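Local coordinates for endoglucanase FnCel5A (Fervidobacterium nodosum, PDB 3NCO), which probably hydrolyses internal beta-1,4-glucosidic bonds of cellulose as a family 5 endoglucanase, at residues K18-G23 against G287-Y292; Y46-K51 against L92-V97; S271-T276 against E311-S316. All coordinates share one frame; numbering follows the deposited sequence.

In the fold
The chain folds as a family 5 glycoside hydrolase TIM barrel, eight parallel strands closed into a ring with helices outside. Contact 1 closes the ring by pairing the first strand, 22-25, with the last, 289-292. Contact 2, nested along the chain inside the loop that contact 1 closes, joins helix 44-53 to the end of helix 78-93; contact 3, later in sequence, packs helix 269-285 against the C-terminal helix 313-318. Contact 1 thus shuts the barrel; the others join helices of the surrounding layer. Contacts 1 and 3, centres about 17 Å apart, meet through Tyr292; contacts 1 and 2, about 15 Å apart, touch where Met19 meets Val97; contacts 2 and 3, about 22 Å apart, do not touch.

Contact 1 (K18-G23 against G287-Y292); sequences KMIGHG and GFSLAY
Gly23 and Leu290 sit at the seam of the TIM barrel, where the first strand runs parallel to the last and closes the ring. Three backbone hydrogen bonds stitch it. Leu290 N gives its hydrogen to Gly21 O at 3.0 Å. Gly23 N in turn bonds to Leu290 O at 2.7 Å, and Tyr292 N completes the ladder on Gly23 O. Gly23 and Ala291 come close, 4.1 Å between their CA atoms, and the CA of Ala291 adds a CH...O contact to Gly23 O.

On the helix-facing side of the sheet, Leu290 lays CD2 over one face of the His22 imidazole, a CH-pi contact with CD2 4.3 Å from the ring centroid and 20° off its normal. CG of Leu290 is wedged between its own backbone N and carbonyl carbon (chi1 57°), which is how both methyls arrive beside the ring. Glu284 on helix 269-285 takes a hydrogen bond with His22 NE2 and so fixes the ring from its far end.

Toward the start of the strands, Ile20 packs on Ser289 as helix 12-20 gives way to the strand. Gly21 makes that turn with positive phi, a conformation that favours glycine. Ser289 OG is hydrogen-bonded to Asn17 on the same helix, while Ser289 CB lies 3.7 Å from Ile20 CB.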
ATOM      1  N   LYS A  18     -12.001   8.646   0.080  1.00 18.12           N
ATOM      2  CA  LYS A  18     -11.753   9.828  -0.785  1.00 19.43           C
ATOM      3  C   LYS A  18     -10.631  10.706  -0.245  1.00 19.54           C
ATOM      4  O   LYS A  18      -9.924  11.402  -1.013  1.00 20.37           O
ATOM      5  CB  LYS A  18     -13.040  10.662  -0.912  1.00 21.03           C
ATOM      6  CG  LYS A  18     -13.948  10.107  -1.952  1.00 25.90           C
ATOM      7  CD  LYS A  18     -15.317  10.795  -1.917  1.00 33.23           C
ATOM      8  CE  LYS A  18     -15.383  11.920  -2.946  1.00 40.36           C
ATOM      9  NZ  LYS A  18     -14.438  13.044  -2.617  1.00 43.74           N
HETATM   10  N   MSE A  19     -10.466  10.680   1.078  1.00 19.65           N
HETATM   11  CA  MSE A  19      -9.354  11.403   1.717  1.00 21.74           C
HETATM   12  C   MSE A  19      -7.975  10.843   1.353  1.00 20.06           C
HETATM   13  O   MSE A  19      -6.978  11.595   1.330  1.00 20.92           O
HETATM   14  CB  MSE A  19      -9.540  11.447   3.214  1.00 22.07           C
HETATM   15  CG  MSE A  19     -10.683  12.346   3.654  1.00 23.89           C
HETATM   16 SE   MSE A  19     -10.960  12.061   5.608  1.00 33.39          SE
HETATM   17  CE  MSE A  19      -9.142  12.134   6.271  1.00 35.48           C
ATOM     18  N   ILE A  20      -7.908   9.545   1.061  1.00 18.60           N
ATOM     19  CA  ILE A  20      -6.648   8.970   0.527  1.00 15.76           C
ATOM     20  C   ILE A  20      -6.286   9.683  -0.787  1.00 16.68           C
ATOM     21  O   ILE A  20      -5.118   9.987  -1.039  1.00 17.53           O
ATOM     22  CB  ILE A  20      -6.745   7.429   0.326  1.00 14.10           C
ATOM     23  CG1 ILE A  20      -7.023   6.766   1.693  1.00 13.09           C
ATOM     24  CG2 ILE A  20      -5.463   6.867  -0.333  1.00 14.41           C
ATOM     25  CD1 ILE A  20      -7.262   5.248   1.527  1.00 18.19           C
ATOM     26  N   GLY A  21      -7.301   9.922  -1.612  1.00 16.99           N
ATOM     27  CA  GLY A  21      -7.106  10.661  -2.845  1.00 17.36           C
ATOM     28  C   GLY A  21      -6.001  10.125  -3.749  1.00 18.54           C
ATOM     29  O   GLY A  21      -6.025   8.993  -4.188  1.00 18.27           O
ATOM     30  N   HIS A  22      -5.057  10.998  -4.088  1.00 19.27           N
ATOM     31  CA  HIS A  22      -3.884  10.583  -4.818  1.00 19.87           C
ATOM     32  C   HIS A  22      -2.667  10.607  -3.899  1.00 19.10           C
ATOM     33  O   HIS A  22      -2.236  11.680  -3.442  1.00 20.27           O
ATOM     34  CB  HIS A  22      -3.645  11.497  -6.011  1.00 21.03           C
ATOM     35  CG  HIS A  22      -4.700  11.414  -7.083  1.00 25.06           C
ATOM     36  ND1 HIS A  22      -6.028  11.704  -6.852  1.00 30.14           N
ATOM     37  CD2 HIS A  22      -4.609  11.136  -8.411  1.00 24.50           C
ATOM     38  CE1 HIS A  22      -6.710  11.600  -7.985  1.00 28.93           C
ATOM     39  NE2 HIS A  22      -5.874  11.253  -8.946  1.00 24.44           N
ATOM     40  N   GLY A  23      -2.150   9.403  -3.637  1.00 18.20           N
ATOM     41  CA  GLY A  23      -1.103   9.225  -2.654  1.00 16.98           C
ATOM     42  C   GLY A  23       0.169   8.668  -3.237  1.00 16.10           C
ATOM     43  O   GLY A  23       0.282   8.475  -4.479  1.00 16.75           O
ATOM     44  N   GLY A 287     -13.681   5.409  -9.106  1.00 18.86           N
ATOM     45  CA  GLY A 287     -13.850   5.883  -7.734  1.00 18.97           C
ATOM     46  C   GLY A 287     -12.886   5.244  -6.745  1.00 18.50           C
ATOM     47  O   GLY A 287     -13.118   5.231  -5.520  1.00 19.66           O
ATOM     48  N   PHE A 288     -11.777   4.718  -7.269  1.00 19.06           N
ATOM     49  CA  PHE A 288     -10.733   4.142  -6.411  1.00 17.65           C
ATOM     50  C   PHE A 288      -9.759   5.235  -5.965  1.00 17.83           C
ATOM     51  O   PHE A 288      -9.304   6.036  -6.767  1.00 19.22           O
ATOM     52  CB  PHE A 288      -9.899   3.089  -7.153  1.00 18.11           C
ATOM     53  CG  PHE A 288     -10.693   1.927  -7.700  1.00 16.13           C
ATOM     54  CD1 PHE A 288     -11.985   1.655  -7.268  1.00 18.60           C
ATOM     55  CD2 PHE A 288     -10.098   1.056  -8.645  1.00 17.72           C
ATOM     56  CE1 PHE A 288     -12.677   0.580  -7.806  1.00 17.80           C
ATOM     57  CE2 PHE A 288     -10.774  -0.064  -9.176  1.00 18.59           C
ATOM     58  CZ  PHE A 288     -12.081  -0.301  -8.725  1.00 18.35           C
ATOM     59  N   SER A 289      -9.441   5.273  -4.681  1.00 17.46           N
ATOM     60  CA  SER A 289      -8.292   6.064  -4.272  1.00 16.58           C
ATOM     61  C   SER A 289      -7.029   5.332  -4.714  1.00 15.99           C
ATOM     62  O   SER A 289      -7.098   4.218  -5.202  1.00 15.81           O
ATOM     63  CB  SER A 289      -8.299   6.270  -2.801  1.00 18.24           C
ATOM     64  OG  SER A 289      -8.151   5.011  -2.190  1.00 13.60           O
ATOM     65  N   LEU A 290      -5.871   5.984  -4.612  1.00 15.74           N
ATOM     66  CA  LEU A 290      -4.669   5.317  -5.198  1.00 16.23           C
ATOM     67  C   LEU A 290      -3.388   5.873  -4.597  1.00 14.87           C
ATOM     68  O   LEU A 290      -3.347   7.059  -4.214  1.00 18.32           O
ATOM     69  CB  LEU A 290      -4.679   5.476  -6.727  1.00 16.34           C
ATOM     70  CG  LEU A 290      -4.739   6.940  -7.160  1.00 18.43           C
ATOM     71  CD1 LEU A 290      -3.340   7.462  -7.476  1.00 21.15           C
ATOM     72  CD2 LEU A 290      -5.660   7.156  -8.354  1.00 25.01           C
ATOM     73  N   ALA A 291      -2.361   5.008  -4.549  1.00 15.28           N
ATOM     74  CA  ALA A 291      -0.995   5.348  -4.060  1.00 13.92           C
ATOM     75  C   ALA A 291       0.016   4.784  -5.104  1.00 14.15           C
ATOM     76  O   ALA A 291       0.031   3.571  -5.408  1.00 17.24           O
ATOM     77  CB  ALA A 291      -0.742   4.705  -2.666  1.00 15.55           C
ATOM     78  N   TYR A 292       0.813   5.660  -5.717  1.00 14.82           N
ATOM     79  CA  TYR A 292       1.820   5.175  -6.634  1.00 15.38           C
ATOM     80  C   TYR A 292       2.978   4.523  -5.866  1.00 15.56           C
ATOM     81  O   TYR A 292       3.376   5.034  -4.841  1.00 15.37           O
ATOM     82  CB  TYR A 292       2.281   6.382  -7.526  1.00 15.58           C
ATOM     83  CG  TYR A 292       3.422   6.054  -8.447  1.00 13.84           C
ATOM     84  CD1 TYR A 292       3.180   5.548  -9.737  1.00 18.57           C
ATOM     85  CD2 TYR A 292       4.745   6.267  -8.054  1.00 16.27           C
ATOM     86  CE1 TYR A 292       4.216   5.213 -10.551  1.00 14.84           C
ATOM     87  CE2 TYR A 292       5.797   5.964  -8.902  1.00 18.21           C
ATOM     88  CZ  TYR A 292       5.509   5.423 -10.157  1.00 16.59           C
ATOM     89  OH  TYR A 292       6.550   5.078 -11.006  1.00 19.15           O
TER

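Contact 2 (Y46-K51 against L92-V97); sequences YFKIIK and LKNDLV
In the helical layer around the barrel, helix 44-53 lies against the Schellman motif that ends helix 78-93, where Asp95 takes positive phi and the chain turns toward strand 97-101. Lys51 and Leu96 carry much of the contact. The lysine chain turns about its CB-CG bond (chi2 67°) and then runs straight past the turn, with Lys51 CG 3.1 Å from Asn94 O, to bring NZ to Asp95 O. In that hydrogen bond Lys51 NZ lies 2.9 Å from Asp95 O, 36° out of the carbonyl plane. A methionine in place of Lys51 would leave Asp95 O without this charged donor and would probably tie the end of helix 78-93 less firmly to its neighbour.

Beside the lysine chain, Leu96 inserts its two methyls against helix 44-53. Leu96 CD2 meets Lys51 CD. It also lies 4.1 Å from Ile50 CG2, the pair being Leu96 CD2 and Ile50 CG2. Leu96 CD1 comes to the edge of the Phe47 ring, 3.9 Å from Phe47 CD1. Val87, Val90 and Ala91 of helix 78-93 also touch the Phe47 side chain. Asn94 lies across the backbone of Lys48; its ND2 is hydrogen-bonded to Val90 O, and Asn94 OD1 rests 3.3 Å from Lys48 CA.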
ATOM      1  N   TYR A  46      11.000  14.995   3.356  1.00 19.02           N
ATOM      2  CA  TYR A  46      10.280  14.268   2.309  1.00 19.50           C
ATOM      3  C   TYR A  46       8.785  14.543   2.362  1.00 18.24           C
ATOM      4  O   TYR A  46       8.123  14.638   1.308  1.00 18.67           O
ATOM      5  CB  TYR A  46      10.487  12.766   2.452  1.00 18.99           C
ATOM      6  CG  TYR A  46      11.868  12.253   2.027  1.00 20.25           C
ATOM      7  CD1 TYR A  46      12.795  13.092   1.401  1.00 17.91           C
ATOM      8  CD2 TYR A  46      12.178  10.912   2.181  1.00 17.96           C
ATOM      9  CE1 TYR A  46      14.059  12.593   0.995  1.00 18.28           C
ATOM     10  CE2 TYR A  46      13.401  10.398   1.771  1.00 17.49           C
ATOM     11  CZ  TYR A  46      14.317  11.229   1.153  1.00 19.16           C
ATOM     12  OH  TYR A  46      15.547  10.709   0.760  1.00 19.37           O
ATOM     13  N   PHE A  47       8.265  14.653   3.580  1.00 18.44           N
ATOM     14  CA  PHE A  47       6.780  14.857   3.708  1.00 18.15           C
ATOM     15  C   PHE A  47       6.326  16.254   3.268  1.00 19.19           C
ATOM     16  O   PHE A  47       5.229  16.407   2.664  1.00 19.65           O
ATOM     17  CB  PHE A  47       6.298  14.477   5.100  1.00 19.65           C
ATOM     18  CG  PHE A  47       6.573  13.059   5.436  1.00 17.88           C
ATOM     19  CD1 PHE A  47       5.915  12.035   4.761  1.00 15.98           C
ATOM     20  CD2 PHE A  47       7.502  12.731   6.408  1.00 19.73           C
ATOM     21  CE1 PHE A  47       6.188  10.670   5.050  1.00 18.17           C
ATOM     22  CE2 PHE A  47       7.800  11.390   6.707  1.00 18.24           C
ATOM     23  CZ  PHE A  47       7.127  10.364   6.044  1.00 17.93           C
ATOM     24  N   LYS A  48       7.159  17.261   3.527  1.00 20.47           N
ATOM     25  CA  LYS A  48       6.886  18.609   3.057  1.00 22.60           C
ATOM     26  C   LYS A  48       6.949  18.616   1.529  1.00 21.74           C
ATOM     27  O   LYS A  48       6.108  19.214   0.884  1.00 22.61           O
ATOM     28  CB  LYS A  48       7.898  19.616   3.661  1.00 22.46           C
ATOM     29  CG  LYS A  48       7.773  21.027   3.103  1.00 24.65           C
ATOM     30  CD  LYS A  48       8.837  21.933   3.705  1.00 28.38           C
ATOM     31  CE  LYS A  48       8.808  23.308   2.997  1.00 35.66           C
ATOM     32  NZ  LYS A  48       9.761  24.326   3.532  1.00 41.55           N
ATOM     33  N   ILE A  49       7.925  17.902   0.970  1.00 20.42           N
ATOM     34  CA  ILE A  49       8.083  17.765  -0.504  1.00 19.95           C
ATOM     35  C   ILE A  49       6.886  17.086  -1.162  1.00 19.12           C
ATOM     36  O   ILE A  49       6.332  17.539  -2.162  1.00 20.09           O
ATOM     37  CB  ILE A  49       9.408  17.037  -0.778  1.00 20.27           C
ATOM     38  CG1 ILE A  49      10.573  17.976  -0.422  1.00 21.19           C
ATOM     39  CG2 ILE A  49       9.549  16.560  -2.213  1.00 20.57           C
ATOM     40  CD1 ILE A  49      11.904  17.282  -0.234  1.00 22.82           C
ATOM     41  N   ILE A  50       6.502  15.968  -0.583  1.00 18.20           N
ATOM     42  CA  ILE A  50       5.330  15.260  -1.067  1.00 18.68           C
ATOM     43  C   ILE A  50       4.058  16.114  -1.039  1.00 19.22           C
ATOM     44  O   ILE A  50       3.275  16.140  -1.997  1.00 19.03           O
ATOM     45  CB  ILE A  50       5.155  13.927  -0.245  1.00 18.65           C
ATOM     46  CG1 ILE A  50       6.327  12.958  -0.562  1.00 16.16           C
ATOM     47  CG2 ILE A  50       3.768  13.231  -0.539  1.00 18.69           C
ATOM     48  CD1 ILE A  50       6.378  11.728   0.348  1.00 19.61           C
ATOM     49  N   LYS A  51       3.834  16.789   0.083  1.00 19.00           N
ATOM     50  CA  LYS A  51       2.607  17.590   0.208  1.00 19.85           C
ATOM     51  C   LYS A  51       2.670  18.741  -0.781  1.00 20.26           C
ATOM     52  O   LYS A  51       1.684  18.975  -1.482  1.00 20.91           O
ATOM     53  CB  LYS A  51       2.442  18.127   1.631  1.00 20.13           C
ATOM     54  CG  LYS A  51       1.161  19.044   1.843  1.00 20.38           C
ATOM     55  CD  LYS A  51      -0.126  18.240   1.704  1.00 21.35           C
ATOM     56  CE  LYS A  51      -1.393  19.120   1.923  1.00 23.97           C
ATOM     57  NZ  LYS A  51      -2.592  18.234   1.988  1.00 24.62           N
ATOM     58  N   LEU A  92       1.763  13.857   9.389  1.00 17.57           N
ATOM     59  CA  LEU A  92       0.506  14.512   9.814  1.00 17.49           C
ATOM     60  C   LEU A  92       0.733  16.004   9.978  1.00 18.36           C
ATOM     61  O   LEU A  92      -0.169  16.823   9.722  1.00 19.19           O
ATOM     62  CB  LEU A  92      -0.007  13.896  11.113  1.00 17.56           C
ATOM     63  CG  LEU A  92      -0.569  12.498  11.085  1.00 19.58           C
ATOM     64  CD1 LEU A  92      -0.871  12.088  12.527  1.00 18.89           C
ATOM     65  CD2 LEU A  92      -1.824  12.456  10.168  1.00 20.79           C
ATOM     66  N   LYS A  93       1.944  16.364  10.382  1.00 18.43           N
ATOM     67  CA  LYS A  93       2.274  17.759  10.520  1.00 19.84           C
ATOM     68  C   LYS A  93       2.181  18.472   9.168  1.00 19.98           C
ATOM     69  O   LYS A  93       1.836  19.635   9.105  1.00 21.03           O
ATOM     70  CB  LYS A  93       3.685  17.928  11.144  1.00 20.01           C
ATOM     71  CG  LYS A  93       4.262  19.335  11.030  1.00 21.22           C
ATOM     72  CD  LYS A  93       5.742  19.380  11.502  1.00 22.75           C
ATOM     73  CE  LYS A  93       6.231  20.841  11.646  1.00 25.58           C
ATOM     74  NZ  LYS A  93       7.668  20.874  12.099  1.00 27.65           N
ATOM     75  N   ASN A  94       2.482  17.728   8.092  1.00 19.80           N
ATOM     76  CA  ASN A  94       2.458  18.279   6.735  1.00 19.13           C
ATOM     77  C   ASN A  94       1.118  17.980   6.054  1.00 21.14           C
ATOM     78  O   ASN A  94       1.009  18.020   4.813  1.00 20.39           O
ATOM     79  CB  ASN A  94       3.610  17.669   5.921  1.00 19.47           C
ATOM     80  CG  ASN A  94       4.919  18.305   6.254  1.00 17.62           C
ATOM     81  OD1 ASN A  94       5.229  19.396   5.775  1.00 19.79           O
ATOM     82  ND2 ASN A  94       5.696  17.638   7.125  1.00 19.53           N
ATOM     83  N   ASP A  95       0.094  17.725   6.867  1.00 20.67           N
ATOM     84  CA  ASP A  95      -1.295  17.629   6.370  1.00 20.62           C
ATOM     85  C   ASP A  95      -1.477  16.526   5.312  1.00 19.47           C
ATOM     86  O   ASP A  95      -2.267  16.666   4.356  1.00 19.44           O
ATOM     87  CB  ASP A  95      -1.775  18.970   5.837  1.00 22.11           C
ATOM     88  CG  ASP A  95      -1.951  20.003   6.940  1.00 23.84           C
ATOM     89  OD1 ASP A  95      -2.109  19.626   8.120  1.00 26.63           O
ATOM     90  OD2 ASP A  95      -1.951  21.207   6.613  1.00 31.60           O
ATOM     91  N   LEU A  96      -0.779  15.414   5.504  1.00 18.72           N
ATOM     92  CA  LEU A  96      -1.009  14.221   4.665  1.00 18.14           C
ATOM     93  C   LEU A  96      -1.858  13.247   5.436  1.00 19.35           C
ATOM     94  O   LEU A  96      -1.696  13.144   6.652  1.00 20.24           O
ATOM     95  CB  LEU A  96       0.335  13.553   4.342  1.00 18.23           C
ATOM     96  CG  LEU A  96       1.238  14.404   3.435  1.00 18.58           C
ATOM     97  CD1 LEU A  96       2.715  13.870   3.441  1.00 17.04           C
ATOM     98  CD2 LEU A  96       0.725  14.439   1.993  1.00 18.73           C
ATOM     99  N   VAL A  97      -2.735  12.477   4.731  1.00 16.34           N
ATOM    100  CA  VAL A  97      -3.358  11.310   5.333  1.00 17.89           C
ATOM    101  C   VAL A  97      -2.245  10.267   5.339  1.00 15.99           C
ATOM    102  O   VAL A  97      -1.404  10.246   4.402  1.00 17.87           O
ATOM    103  CB  VAL A  97      -4.573  10.881   4.487  1.00 17.34           C
ATOM    104  CG1 VAL A  97      -5.021   9.459   4.808  1.00 18.67           C
ATOM    105  CG2 VAL A  97      -5.723  11.843   4.807  1.00 18.62           C
TER

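Contact 3 (S271-T276 against E311-S316); sequences SRVKWT and EPLTTS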
ATOM      1  N   SER A 271       6.718   4.705 -22.374  1.00 21.38           N
ATOM      2  CA  SER A 271       5.809   3.635 -21.898  1.00 21.81           C
ATOM      3  C   SER A 271       5.390   3.790 -20.433  1.00 20.70           C
ATOM      4  O   SER A 271       4.215   3.671 -20.107  1.00 21.30           O
ATOM      5  CB  SER A 271       6.366   2.228 -22.134  1.00 21.52           C
ATOM      6  OG  SER A 271       6.542   1.958 -23.516  1.00 20.83           O
ATOM      7  N   ARG A 272       6.337   4.091 -19.555  1.00 19.48           N
ATOM      8  CA  ARG A 272       6.041   4.251 -18.132  1.00 19.11           C
ATOM      9  C   ARG A 272       5.025   5.368 -17.919  1.00 19.47           C
ATOM     10  O   ARG A 272       4.057   5.246 -17.122  1.00 18.70           O
ATOM     11  CB  ARG A 272       7.325   4.572 -17.375  1.00 20.23           C
ATOM     12  CG  ARG A 272       8.226   3.379 -17.248  1.00 20.24           C
ATOM     13  CD  ARG A 272       9.509   3.723 -16.565  1.00 21.29           C
ATOM     14  NE  ARG A 272       9.309   3.822 -15.132  1.00 23.02           N
ATOM     15  CZ  ARG A 272      10.044   4.581 -14.310  1.00 25.14           C
ATOM     16  NH1 ARG A 272      11.057   5.304 -14.780  1.00 24.54           N
ATOM     17  NH2 ARG A 272       9.776   4.574 -12.989  1.00 24.26           N
ATOM     18  N   VAL A 273       5.249   6.466 -18.656  1.00 19.67           N
ATOM     19  CA  VAL A 273       4.439   7.664 -18.523  1.00 19.88           C
ATOM     20  C   VAL A 273       2.995   7.384 -18.979  1.00 19.69           C
ATOM     21  O   VAL A 273       2.031   7.753 -18.257  1.00 20.90           O
ATOM     22  CB  VAL A 273       5.079   8.817 -19.346  1.00 20.92           C
ATOM     23  CG1 VAL A 273       4.051   9.922 -19.618  1.00 21.79           C
ATOM     24  CG2 VAL A 273       6.286   9.363 -18.616  1.00 20.41           C
ATOM     25  N   LYS A 274       2.868   6.725 -20.143  1.00 20.28           N
ATOM     26  CA  LYS A 274       1.539   6.346 -20.673  1.00 20.78           C
ATOM     27  C   LYS A 274       0.801   5.331 -19.775  1.00 20.50           C
ATOM     28  O   LYS A 274      -0.408   5.475 -19.525  1.00 20.35           O
ATOM     29  CB  LYS A 274       1.662   5.785 -22.072  1.00 22.74           C
ATOM     30  CG  LYS A 274       1.956   6.844 -23.118  1.00 26.05           C
ATOM     31  CD  LYS A 274       1.945   6.218 -24.534  1.00 31.67           C
ATOM     32  CE  LYS A 274       2.546   7.150 -25.586  1.00 39.06           C
ATOM     33  NZ  LYS A 274       1.997   8.530 -25.472  1.00 40.98           N
ATOM     34  N   TRP A 275       1.512   4.287 -19.340  1.00 19.62           N
ATOM     35  CA  TRP A 275       0.904   3.250 -18.476  1.00 19.09           C
ATOM     36  C   TRP A 275       0.441   3.877 -17.165  1.00 18.14           C
ATOM     37  O   TRP A 275      -0.690   3.648 -16.728  1.00 16.47           O
ATOM     38  CB  TRP A 275       1.909   2.100 -18.235  1.00 18.56           C
ATOM     39  CG  TRP A 275       1.349   0.946 -17.436  1.00 17.95           C
ATOM     40  CD1 TRP A 275       0.746  -0.198 -17.938  1.00 19.02           C
ATOM     41  CD2 TRP A 275       1.369   0.798 -16.003  1.00 17.83           C
ATOM     42  NE1 TRP A 275       0.376  -1.025 -16.895  1.00 17.67           N
ATOM     43  CE2 TRP A 275       0.743  -0.435 -15.709  1.00 17.51           C
ATOM     44  CE3 TRP A 275       1.840   1.602 -14.944  1.00 17.70           C
ATOM     45  CZ2 TRP A 275       0.554  -0.880 -14.393  1.00 15.36           C
ATOM     46  CZ3 TRP A 275       1.667   1.149 -13.624  1.00 16.19           C
ATOM     47  CH2 TRP A 275       1.019  -0.076 -13.383  1.00 16.30           C
ATOM     48  N   THR A 276       1.306   4.704 -16.564  1.00 17.86           N
ATOM     49  CA  THR A 276       0.976   5.266 -15.250  1.00 17.46           C
ATOM     50  C   THR A 276      -0.250   6.157 -15.327  1.00 16.73           C
ATOM     51  O   THR A 276      -1.145   6.102 -14.466  1.00 18.15           O
ATOM     52  CB  THR A 276       2.201   6.003 -14.661  1.00 16.92           C
ATOM     53  OG1 THR A 276       3.302   5.083 -14.625  1.00 19.34           O
ATOM     54  CG2 THR A 276       1.920   6.517 -13.229  1.00 17.40           C
ATOM     55  N   GLU A 311       9.573  14.287 -14.429  1.00 23.08           N
ATOM     56  CA  GLU A 311       8.392  14.723 -15.159  1.00 23.90           C
ATOM     57  C   GLU A 311       8.534  14.314 -16.623  1.00 23.48           C
ATOM     58  O   GLU A 311       9.641  14.346 -17.173  1.00 24.05           O
ATOM     59  CB  GLU A 311       8.261  16.259 -15.108  1.00 24.80           C
ATOM     60  CG  GLU A 311       7.894  16.830 -13.747  1.00 25.57           C
ATOM     61  CD  GLU A 311       6.493  16.453 -13.260  1.00 24.22           C
ATOM     62  OE1 GLU A 311       5.733  15.831 -14.028  1.00 24.93           O
ATOM     63  OE2 GLU A 311       6.156  16.791 -12.101  1.00 24.71           O
ATOM     64  N   PRO A 312       7.407  13.992 -17.276  1.00 23.00           N
ATOM     65  CA  PRO A 312       6.029  14.005 -16.756  1.00 22.22           C
ATOM     66  C   PRO A 312       5.553  12.754 -16.004  1.00 21.90           C
ATOM     67  O   PRO A 312       4.346  12.642 -15.723  1.00 21.57           O
ATOM     68  CB  PRO A 312       5.192  14.199 -18.031  1.00 23.93           C
ATOM     69  CG  PRO A 312       5.986  13.487 -19.084  1.00 23.17           C
ATOM     70  CD  PRO A 312       7.441  13.661 -18.714  1.00 23.22           C
ATOM     71  N   LEU A 313       6.469  11.842 -15.666  1.00 20.91           N
ATOM     72  CA  LEU A 313       6.047  10.662 -14.902  1.00 20.16           C
ATOM     73  C   LEU A 313       5.250  11.046 -13.655  1.00 19.59           C
ATOM     74  O   LEU A 313       4.242  10.389 -13.349  1.00 20.31           O
ATOM     75  CB  LEU A 313       7.223   9.768 -14.498  1.00 18.74           C
ATOM     76  CG  LEU A 313       6.838   8.422 -13.850  1.00 18.23           C
ATOM     77  CD1 LEU A 313       6.031   7.583 -14.829  1.00 20.50           C
ATOM     78  CD2 LEU A 313       8.127   7.704 -13.443  1.00 16.39           C
ATOM     79  N   THR A 314       5.722  12.060 -12.921  1.00 19.27           N
ATOM     80  CA  THR A 314       5.045  12.444 -11.662  1.00 19.35           C
ATOM     81  C   THR A 314       3.647  12.920 -11.946  1.00 19.08           C
ATOM     82  O   THR A 314       2.695  12.554 -11.252  1.00 19.80           O
ATOM     83  CB  THR A 314       5.874  13.472 -10.847  1.00 20.04           C
ATOM     84  OG1 THR A 314       7.124  12.862 -10.488  1.00 19.41           O
ATOM     85  CG2 THR A 314       5.134  13.932  -9.584  1.00 20.55           C
ATOM     86  N   THR A 315       3.533  13.742 -12.988  1.00 19.72           N
ATOM     87  CA  THR A 315       2.195  14.207 -13.413  1.00 20.34           C
ATOM     88  C   THR A 315       1.299  13.031 -13.841  1.00 20.62           C
ATOM     89  O   THR A 315       0.092  13.020 -13.567  1.00 22.04           O
ATOM     90  CB  THR A 315       2.331  15.281 -14.513  1.00 22.09           C
ATOM     91  OG1 THR A 315       3.119  16.364 -13.990  1.00 23.62           O
ATOM     92  CG2 THR A 315       0.961  15.798 -14.948  1.00 22.13           C
ATOM     93  N   SER A 316       1.887  12.031 -14.489  1.00 20.54           N
ATOM     94  CA  SER A 316       1.119  10.779 -14.775  1.00 20.33           C
ATOM     95  C   SER A 316       0.523  10.115 -13.547  1.00 20.76           C
ATOM     96  O   SER A 316      -0.625   9.633 -13.605  1.00 21.84           O
ATOM     97  CB  SER A 316       1.968   9.727 -15.500  1.00 20.14           C
ATOM     98  OG  SER A 316       2.178  10.132 -16.866  1.00 21.55           O
TER
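Val273 and Thr276, one turn apart on helix 269-285, face Leu313 and Ser316 on the C-terminal helix 313-318, a helix pair on the outside of the TIM barrel. Pro312, preceded by a cis peptide bond, occupies the N-cap position of the second helix.

Between 271-276 and 311-316 the hydrogen bond is Ser316 OG to Val273 O, 2.8 Å long and tilted 31° from the carbonyl plane; one turn further on, Arg280 NE of helix 269-285 also bonds to Ser316 O. OG stands anti to the serine's own carbonyl carbon (chi1 -73°), which directs it at the neighbouring helix. Within helix 269-285, Thr276 OG1 donates to Arg272 O at 2.6 Å, and the oxygen also accepts the Thr276 N-H from the opposite face of its plane; the hydroxyl is thereby turned back to its own helix.

Van der Waals contacts lie around these bonds. Val273 CG1 is 4.1 Å from Pro312 CG, and CG2 lies against the backbone at Leu313. Thr276 CB packs 3.8 Å from Ser316 CB and also approaches Leu313 CD1. Tyr292 touches Arg272, Thr276 and Leu313, so it links the pair to the last barrel strand.

The charged group is met by a methyl. Arg272, whose NE is hydrogen-bonded to Ala263 O, offers one face of its guanidinium to Leu313, and Leu313 CD2 sits over it near the rim, 3.6 Å from Arg272 NH2.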